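Long-range contacts in glycosaminoglycan xylosylkinase (Hydra vulgaris, PDB 5XOM), which probably phosphorylates xylose in the glycosaminoglycan linker of proteoglycans, as a secretory-pathway kinase of the Fam20 family: residues P258-L263 against G289-I293; Y157-A161 against A201-M206. All coordinates share one frame; numbering follows the deposited sequence.

Contact 1 of 2, residues P258-L263 against G289-I293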
ATOM      1  N   PRO A 258      18.134  -0.735  19.331  1.00 48.44           N
ATOM      2  CA  PRO A 258      18.423  -0.959  17.909  1.00 45.99           C
ATOM      3  C   PRO A 258      19.556  -0.130  17.321  1.00 40.30           C
ATOM      4  O   PRO A 258      19.828  -0.283  16.125  1.00 44.08           O
ATOM      5  CB  PRO A 258      17.089  -0.579  17.250  1.00 41.85           C
ATOM      6  CG  PRO A 258      16.575   0.519  18.116  1.00 43.89           C
ATOM      7  CD  PRO A 258      16.996   0.180  19.528  1.00 41.80           C
ATOM      8  N   ARG A 259      20.225   0.728  18.096  1.00 33.49           N
ATOM      9  CA  ARG A 259      21.113   1.717  17.487  1.00 38.58           C
ATOM     10  C   ARG A 259      22.279   1.060  16.763  1.00 39.88           C
ATOM     11  O   ARG A 259      22.611   1.442  15.636  1.00 38.74           O
ATOM     12  CB  ARG A 259      21.655   2.691  18.525  1.00 31.71           C
ATOM     13  CG  ARG A 259      22.511   3.765  17.885  1.00 40.42           C
ATOM     14  CD  ARG A 259      21.702   4.635  16.914  1.00 44.94           C
ATOM     15  NE  ARG A 259      20.433   5.071  17.481  1.00 42.87           N
ATOM     16  CZ  ARG A 259      20.307   6.152  18.237  1.00 45.82           C
ATOM     17  NH1 ARG A 259      21.365   6.912  18.523  1.00 39.56           N
ATOM     18  NH2 ARG A 259      19.109   6.483  18.717  1.00 44.26           N
ATOM     19  N   LEU A 260      22.934   0.084  17.398  1.00 37.23           N
ATOM     20  CA  LEU A 260      24.145  -0.466  16.793  1.00 35.83           C
ATOM     21  C   LEU A 260      23.816  -1.330  15.581  1.00 41.84           C
ATOM     22  O   LEU A 260      24.524  -1.280  14.569  1.00 41.12           O
ATOM     23  CB  LEU A 260      24.947  -1.260  17.830  1.00 35.73           C
ATOM     24  CG  LEU A 260      26.143  -2.034  17.274  1.00 39.36           C
ATOM     25  CD1 LEU A 260      27.252  -1.069  16.897  1.00 38.60           C
ATOM     26  CD2 LEU A 260      26.660  -3.025  18.313  1.00 41.42           C
ATOM     27  N   LEU A 261      22.724  -2.093  15.641  1.00 36.49           N
ATOM     28  CA  LEU A 261      22.316  -2.843  14.458  1.00 38.31           C
ATOM     29  C   LEU A 261      21.872  -1.911  13.334  1.00 36.14           C
ATOM     30  O   LEU A 261      22.045  -2.238  12.154  1.00 34.84           O
ATOM     31  CB  LEU A 261      21.209  -3.834  14.809  1.00 38.22           C
ATOM     32  CG  LEU A 261      21.636  -5.021  15.670  1.00 46.58           C
ATOM     33  CD1 LEU A 261      20.443  -5.928  15.946  1.00 40.92           C
ATOM     34  CD2 LEU A 261      22.761  -5.786  14.985  1.00 47.64           C
ATOM     35  N   ASP A 262      21.297  -0.754  13.674  1.00 33.16           N
ATOM     36  CA  ASP A 262      20.998   0.242  12.649  1.00 33.20           C
ATOM     37  C   ASP A 262      22.271   0.705  11.954  1.00 31.77           C
ATOM     38  O   ASP A 262      22.317   0.798  10.722  1.00 30.11           O
ATOM     39  CB  ASP A 262      20.249   1.433  13.251  1.00 34.19           C
ATOM     40  CG  ASP A 262      18.760   1.166  13.434  1.00 38.29           C
ATOM     41  OD1 ASP A 262      18.307   0.027  13.176  1.00 39.37           O
ATOM     42  OD2 ASP A 262      18.039   2.102  13.836  1.00 37.91           O
ATOM     43  N   LEU A 263      23.319   1.007  12.728  1.00 29.73           N
ATOM     44  CA  LEU A 263      24.559   1.465  12.105  1.00 35.03           C
ATOM     45  C   LEU A 263      25.208   0.376  11.263  1.00 34.34           C
ATOM     46  O   LEU A 263      25.877   0.680  10.269  1.00 31.88           O
ATOM     47  CB  LEU A 263      25.550   1.960  13.161  1.00 35.73           C
ATOM     48  CG  LEU A 263      25.150   3.174  14.001  1.00 36.25           C
ATOM     49  CD1 LEU A 263      26.250   3.517  14.995  1.00 33.99           C
ATOM     50  CD2 LEU A 263      24.825   4.373  13.119  1.00 34.87           C
ATOM     51  N   GLY A 289      10.426   3.939  19.983  1.00 43.30           N
ATOM     52  CA  GLY A 289      11.762   3.545  19.583  1.00 44.54           C
ATOM     53  C   GLY A 289      12.472   4.629  18.796  1.00 42.03           C
ATOM     54  O   GLY A 289      12.123   5.806  18.870  1.00 47.16           O
ATOM     55  N   SER A 290      13.498   4.217  18.048  1.00 39.10           N
ATOM     56  CA  SER A 290      14.300   5.141  17.258  1.00 39.13           C
ATOM     57  C   SER A 290      14.854   4.409  16.040  1.00 39.88           C
ATOM     58  O   SER A 290      14.866   3.178  15.983  1.00 33.77           O
ATOM     59  CB  SER A 290      15.447   5.743  18.081  1.00 33.08           C
ATOM     60  OG  SER A 290      16.482   4.798  18.294  1.00 35.47           O
ATOM     61  N   MET A 291      15.309   5.179  15.056  1.00 34.04           N
ATOM     62  CA  MET A 291      15.889   4.598  13.849  1.00 36.18           C
ATOM     63  C   MET A 291      16.848   5.573  13.190  1.00 34.76           C
ATOM     64  O   MET A 291      16.513   6.747  13.014  1.00 38.06           O
ATOM     65  CB  MET A 291      14.808   4.185  12.841  1.00 37.04           C
ATOM     66  CG  MET A 291      15.377   3.542  11.567  1.00 40.57           C
ATOM     67  SD  MET A 291      14.207   2.640  10.530  1.00 36.34           S
ATOM     68  CE  MET A 291      13.368   3.990   9.765  1.00 25.15           C
ATOM     69  N   VAL A 292      18.029   5.076  12.819  1.00 28.58           N
ATOM     70  CA  VAL A 292      18.958   5.858  12.009  1.00 28.39           C
ATOM     71  C   VAL A 292      18.441   5.908  10.577  1.00 30.20           C
ATOM     72  O   VAL A 292      18.102   4.874   9.987  1.00 28.33           O
ATOM     73  CB  VAL A 292      20.367   5.245  12.065  1.00 30.22           C
ATOM     74  CG1 VAL A 292      21.361   6.069  11.232  1.00 25.76           C
ATOM     75  CG2 VAL A 292      20.826   5.093  13.507  1.00 31.39           C
ATOM     76  N   ILE A 293      18.348   7.117  10.015  1.00 27.70           N
ATOM     77  CA  ILE A 293      17.741   7.296   8.703  1.00 25.85           C
ATOM     78  C   ILE A 293      18.836   7.548   7.680  1.00 30.97           C
ATOM     79  O   ILE A 293      19.922   8.045   7.994  1.00 29.70           O
ATOM     80  CB  ILE A 293      16.687   8.425   8.680  1.00 26.52           C
ATOM     81  CG1 ILE A 293      17.288   9.757   9.135  1.00 32.40           C
ATOM     82  CG2 ILE A 293      15.478   8.054   9.521  1.00 29.29           C
ATOM     83  CD1 ILE A 293      16.332  10.921   8.988  1.00 35.82           C
TER
HETATM   84  O   HOH W   1      18.309   3.473  16.334  1.00 28.37           O
HETATM   85  O   HOH W   2      19.563   2.466  10.034  1.00 29.41           O

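Contact 2 of 2, residues Y157-A161 against A201-M206. With NAG (2-acetamido-2-deoxy-beta-D-glucopyranose), chain C.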
ATOM      1  N   TYR A 157      14.070  18.539 -14.178  1.00 17.84           N
ATOM      2  CA  TYR A 157      14.672  19.617 -14.955  1.00 20.94           C
ATOM      3  C   TYR A 157      14.000  20.929 -14.575  1.00 23.13           C
ATOM      4  O   TYR A 157      12.800  21.103 -14.804  1.00 24.62           O
ATOM      5  CB  TYR A 157      14.533  19.364 -16.454  1.00 22.12           C
ATOM      6  CG  TYR A 157      15.227  18.109 -16.945  1.00 25.25           C
ATOM      7  CD1 TYR A 157      16.604  18.083 -17.135  1.00 24.57           C
ATOM      8  CD2 TYR A 157      14.500  16.961 -17.246  1.00 23.96           C
ATOM      9  CE1 TYR A 157      17.246  16.944 -17.593  1.00 20.85           C
ATOM     10  CE2 TYR A 157      15.134  15.815 -17.710  1.00 26.03           C
ATOM     11  CZ  TYR A 157      16.505  15.815 -17.880  1.00 24.59           C
ATOM     12  OH  TYR A 157      17.135  14.682 -18.341  1.00 27.12           O
ATOM     13  N   ILE A 158      14.766  21.837 -13.977  1.00 25.61           N
ATOM     14  CA  ILE A 158      14.255  23.099 -13.448  1.00 21.38           C
ATOM     15  C   ILE A 158      14.583  24.216 -14.426  1.00 24.04           C
ATOM     16  O   ILE A 158      15.754  24.422 -14.766  1.00 22.29           O
ATOM     17  CB  ILE A 158      14.861  23.415 -12.071  1.00 23.38           C
ATOM     18  CG1 ILE A 158      14.595  22.281 -11.072  1.00 24.52           C
ATOM     19  CG2 ILE A 158      14.308  24.732 -11.562  1.00 26.63           C
ATOM     20  CD1 ILE A 158      13.155  22.183 -10.616  1.00 24.05           C
ATOM     21  N   ASN A 159      13.564  24.953 -14.867  1.00 24.98           N
ATOM     22  CA  ASN A 159      13.800  26.187 -15.616  1.00 28.78           C
ATOM     23  C   ASN A 159      14.114  27.287 -14.608  1.00 28.74           C
ATOM     24  O   ASN A 159      13.211  27.834 -13.972  1.00 25.87           O
ATOM     25  CB  ASN A 159      12.587  26.555 -16.463  1.00 25.62           C
ATOM     26  CG  ASN A 159      12.809  27.823 -17.279  1.00 29.38           C
ATOM     27  OD1 ASN A 159      13.397  28.797 -16.808  1.00 34.66           O
ATOM     28  ND2 ASN A 159      12.327  27.815 -18.507  1.00 28.06           N
ATOM     29  N   LEU A 160      15.396  27.631 -14.467  1.00 23.16           N
ATOM     30  CA  LEU A 160      15.777  28.601 -13.445  1.00 27.30           C
ATOM     31  C   LEU A 160      15.147  29.963 -13.706  1.00 31.45           C
ATOM     32  O   LEU A 160      14.732  30.649 -12.767  1.00 29.01           O
ATOM     33  CB  LEU A 160      17.299  28.735 -13.371  1.00 31.73           C
ATOM     34  CG  LEU A 160      18.111  27.530 -12.900  1.00 33.04           C
ATOM     35  CD1 LEU A 160      19.593  27.837 -13.041  1.00 29.10           C
ATOM     36  CD2 LEU A 160      17.755  27.171 -11.455  1.00 26.57           C
ATOM     37  N   ALA A 161      15.047  30.362 -14.979  1.00 27.78           N
ATOM     38  CA  ALA A 161      14.518  31.684 -15.298  1.00 27.88           C
ATOM     39  C   ALA A 161      13.031  31.785 -14.979  1.00 30.59           C
ATOM     40  O   ALA A 161      12.586  32.781 -14.401  1.00 32.52           O
ATOM     41  CB  ALA A 161      14.777  32.013 -16.769  1.00 28.03           C
ATOM     42  N   ALA A 201      23.417  25.557 -15.316  1.00 24.97           N
ATOM     43  CA  ALA A 201      22.383  24.960 -16.143  1.00 23.55           C
ATOM     44  C   ALA A 201      22.880  24.759 -17.575  1.00 21.89           C
ATOM     45  O   ALA A 201      23.989  25.154 -17.937  1.00 22.23           O
ATOM     46  CB  ALA A 201      21.134  25.841 -16.147  1.00 20.46           C
ATOM     47  N   SER A 202      22.043  24.103 -18.383  1.00 28.46           N
ATOM     48  CA  SER A 202      22.156  24.117 -19.848  1.00 31.34           C
ATOM     49  C   SER A 202      21.235  25.226 -20.355  1.00 26.22           C
ATOM     50  O   SER A 202      20.011  25.073 -20.345  1.00 24.37           O
ATOM     51  CB  SER A 202      21.778  22.764 -20.441  1.00 31.59           C
ATOM     52  OG  SER A 202      22.435  21.714 -19.758  1.00 46.65           O
ATOM     53  N   ASN A 203      21.833  26.360 -20.765  1.00 28.55           N
ATOM     54  CA  ASN A 203      21.174  27.647 -21.023  1.00 30.26           C
ATOM     55  C   ASN A 203      20.474  28.024 -19.712  1.00 22.14           C
ATOM     56  O   ASN A 203      21.128  28.568 -18.815  1.00 25.40           O
ATOM     57  CB  ASN A 203      20.273  27.706 -22.307  1.00 32.10           C
ATOM     58  CG  ASN A 203      19.720  29.173 -22.575  1.00 39.72           C
ATOM     59  OD1 ASN A 203      19.788  29.970 -21.649  1.00 52.62           O
ATOM     60  ND2 ASN A 203      19.184  29.542 -23.801  1.00 67.86           N
ATOM     61  N   VAL A 204      19.184  27.739 -19.541  1.00 24.22           N
ATOM     62  CA  VAL A 204      18.522  28.020 -18.269  1.00 25.71           C
ATOM     63  C   VAL A 204      17.918  26.785 -17.618  1.00 27.84           C
ATOM     64  O   VAL A 204      17.282  26.909 -16.564  1.00 26.61           O
ATOM     65  CB  VAL A 204      17.447  29.121 -18.409  1.00 31.45           C
ATOM     66  CG1 VAL A 204      18.050  30.404 -18.957  1.00 26.94           C
ATOM     67  CG2 VAL A 204      16.318  28.653 -19.298  1.00 24.91           C
ATOM     68  N   THR A 205      18.092  25.601 -18.193  1.00 25.21           N
ATOM     69  CA  THR A 205      17.468  24.382 -17.675  1.00 25.04           C
ATOM     70  C   THR A 205      18.477  23.633 -16.813  1.00 23.88           C
ATOM     71  O   THR A 205      19.495  23.147 -17.319  1.00 23.18           O
ATOM     72  CB  THR A 205      16.966  23.504 -18.819  1.00 25.51           C
ATOM     73  OG1 THR A 205      16.041  24.268 -19.611  1.00 27.59           O
ATOM     74  CG2 THR A 205      16.263  22.253 -18.290  1.00 18.85           C
ATOM     75  N   MET A 206      18.202  23.532 -15.514  1.00 19.15           N
ATOM     76  CA  MET A 206      19.138  22.900 -14.594  1.00 21.31           C
ATOM     77  C   MET A 206      18.580  21.575 -14.095  1.00 23.54           C
ATOM     78  O   MET A 206      17.491  21.525 -13.506  1.00 22.44           O
ATOM     79  CB  MET A 206      19.477  23.828 -13.429  1.00 20.87           C
ATOM     80  CG  MET A 206      20.403  23.206 -12.396  1.00 25.40           C
ATOM     81  SD  MET A 206      20.615  24.256 -10.958  1.00 26.95           S
ATOM     82  CE  MET A 206      22.071  25.144 -11.406  1.00 21.27           C
TER
HETATM   83  C1  NAG C 501      19.026  29.128 -25.188  1.00 69.15           C
HETATM   84  C2  NAG C 501      18.363  30.279 -26.090  1.00 67.90           C
HETATM   85  C3  NAG C 501      19.273  30.747 -27.240  1.00 69.73           C
HETATM   86  C4  NAG C 501      20.710  30.949 -26.812  1.00 78.01           C
HETATM   87  C5  NAG C 501      21.218  29.640 -26.265  1.00 76.62           C
HETATM   88  C6  NAG C 501      22.650  29.729 -25.794  1.00 74.80           C
HETATM   89  C7  NAG C 501      15.926  29.731 -26.009  1.00 85.81           C
HETATM   90  C8  NAG C 501      14.745  29.343 -26.853  1.00 75.33           C
HETATM   91  N2  NAG C 501      17.084  29.875 -26.663  1.00 80.56           N
HETATM   92  O3  NAG C 501      18.766  31.961 -27.788  1.00 70.27           O
HETATM   93  O4  NAG C 501      21.492  31.283 -27.954  1.00 83.49           O
HETATM   94  O5  NAG C 501      20.450  29.302 -25.114  1.00 75.61           O
HETATM   95  O6  NAG C 501      23.278  28.455 -25.821  1.00 69.05           O
HETATM   96  O7  NAG C 501      15.837  29.872 -24.798  1.00 95.50           O

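Contact 1 of 2, residues P258-L263 against G289-I293
Arg259 sets CG anti to its own N (chi1 -177°) and then bends at the next two bonds, which carries its guanidinium back to Ser290. The contact joins the start of helix 259-273 to strand 289-292, the second arm of the beta hairpin 280-286/289-292. Helix and hairpin probably belong to the C-lobe, as in other kinases. Arg259 NH2 donates an almost straight bond to Ser290 OG at 3.1 Å, and the hydroxyl sits in the guanidinium plane. Farther back along the arginine, CD presses on Val292 CG2 at 3.5 Å, the two side chains crossing at about a right angle. Leu263 CD2 adds to the apolar cover of the same methyl. Asp262 OD2 accepts the backbone N of Val292 at 3.1 Å. The N-H reaches it on the anti side, 35° out of the carboxylate plane. The carboxylate also makes salt bridges, OD2 with Arg60 and OD1 with Arg322. Two arginine partners would probably favour its charged form. Arg60 also binds Ser290 O. One water joins the three polar groups. It donates to Asp262 OD2, bonds to Ser290 OG, and accepts from Arg259 NE at 2.9 Å.

Contact 2 of 2, residues Y157-A161 against A201-M206
Leu160 lies against Val204, Ala201 and Met206 where the end of strand 153-159 pairs with the start of strand 205-212. The pairing is antiparallel. Ile158 and Met206 form a hydrogen-bonded pair, with Ile158 N to Met206 O at 2.8 Å and a second bond returning from Met206 N to Ile158 O. Asn159 and Thr205 are the next, non-hydrogen-bonded pair. Leu160 N then donates to Val204 O at 2.9 Å.

From CB outward, the side chain of Leu160 meets one partner after another. Its CB is 3.7 Å from Val204 O. CG, anti to the carbonyl carbon, meets Met206 CB at 4.0 Å. There the chain forks. CD1 reaches Ala201 CB at 4.0 Å and Met206 CE at 4.0 Å, while CD2 lies 4.1 Å from Met206 SD. Met206 is extended to SD and turns at its last torsion (chi3 -93°), which puts SD by CD2 and CE by CD1 of Leu160.

Asn159 and Thr205 share one face of the sheet. Beside them, the Asn159 and Val204 side chains run side by side, pointing the same way. Asn159 is the N-cap of helix 160-164, and its OD1 accepts from Ala162 N. Thr205 CG2 approaches Tyr157 CB at 3.8 Å.

Residues 202-205 make a type II' beta turn, with backbone bonds in both directions between Ser202 and Thr205. Asn203 carries an N-linked NAG through ND2, and Asn203-Val204-Thr205 is a glycosylation sequon.

Within this chain, strand 153-159 is an outer strand of a five-stranded antiparallel sheet, as in the N-lobe of kinases. Strand 106-112 borders strand 205-212 on its other side and brings Phe110 onto Ile158 and Met206. Leu184 of strand 184-186 touches Leu160, and helix 160-164 packs Val164 on Ile158.

Contacts 1 and 2 lie on opposite sides of the centre of the chain. Their centres are 39 Å apart and their nearest atoms about 23 Å apart, so they do not touch. Contact 2 closes before contact 1 opens along the sequence. By analogy with other kinases, contact 2 belongs to the N-lobe sheet and contact 1 to the C-lobe. No nucleotide or substrate is bound in the entry to fix distances to the active site. Each contact lies near a glycan. Contact 2 carries one on Asn203 itself. In contact 1 the side chain of Ser290 is about 11 Å from a bound NAG. That glycan is probably on Asn288, of the sequon Asn288-Gly289-Ser290.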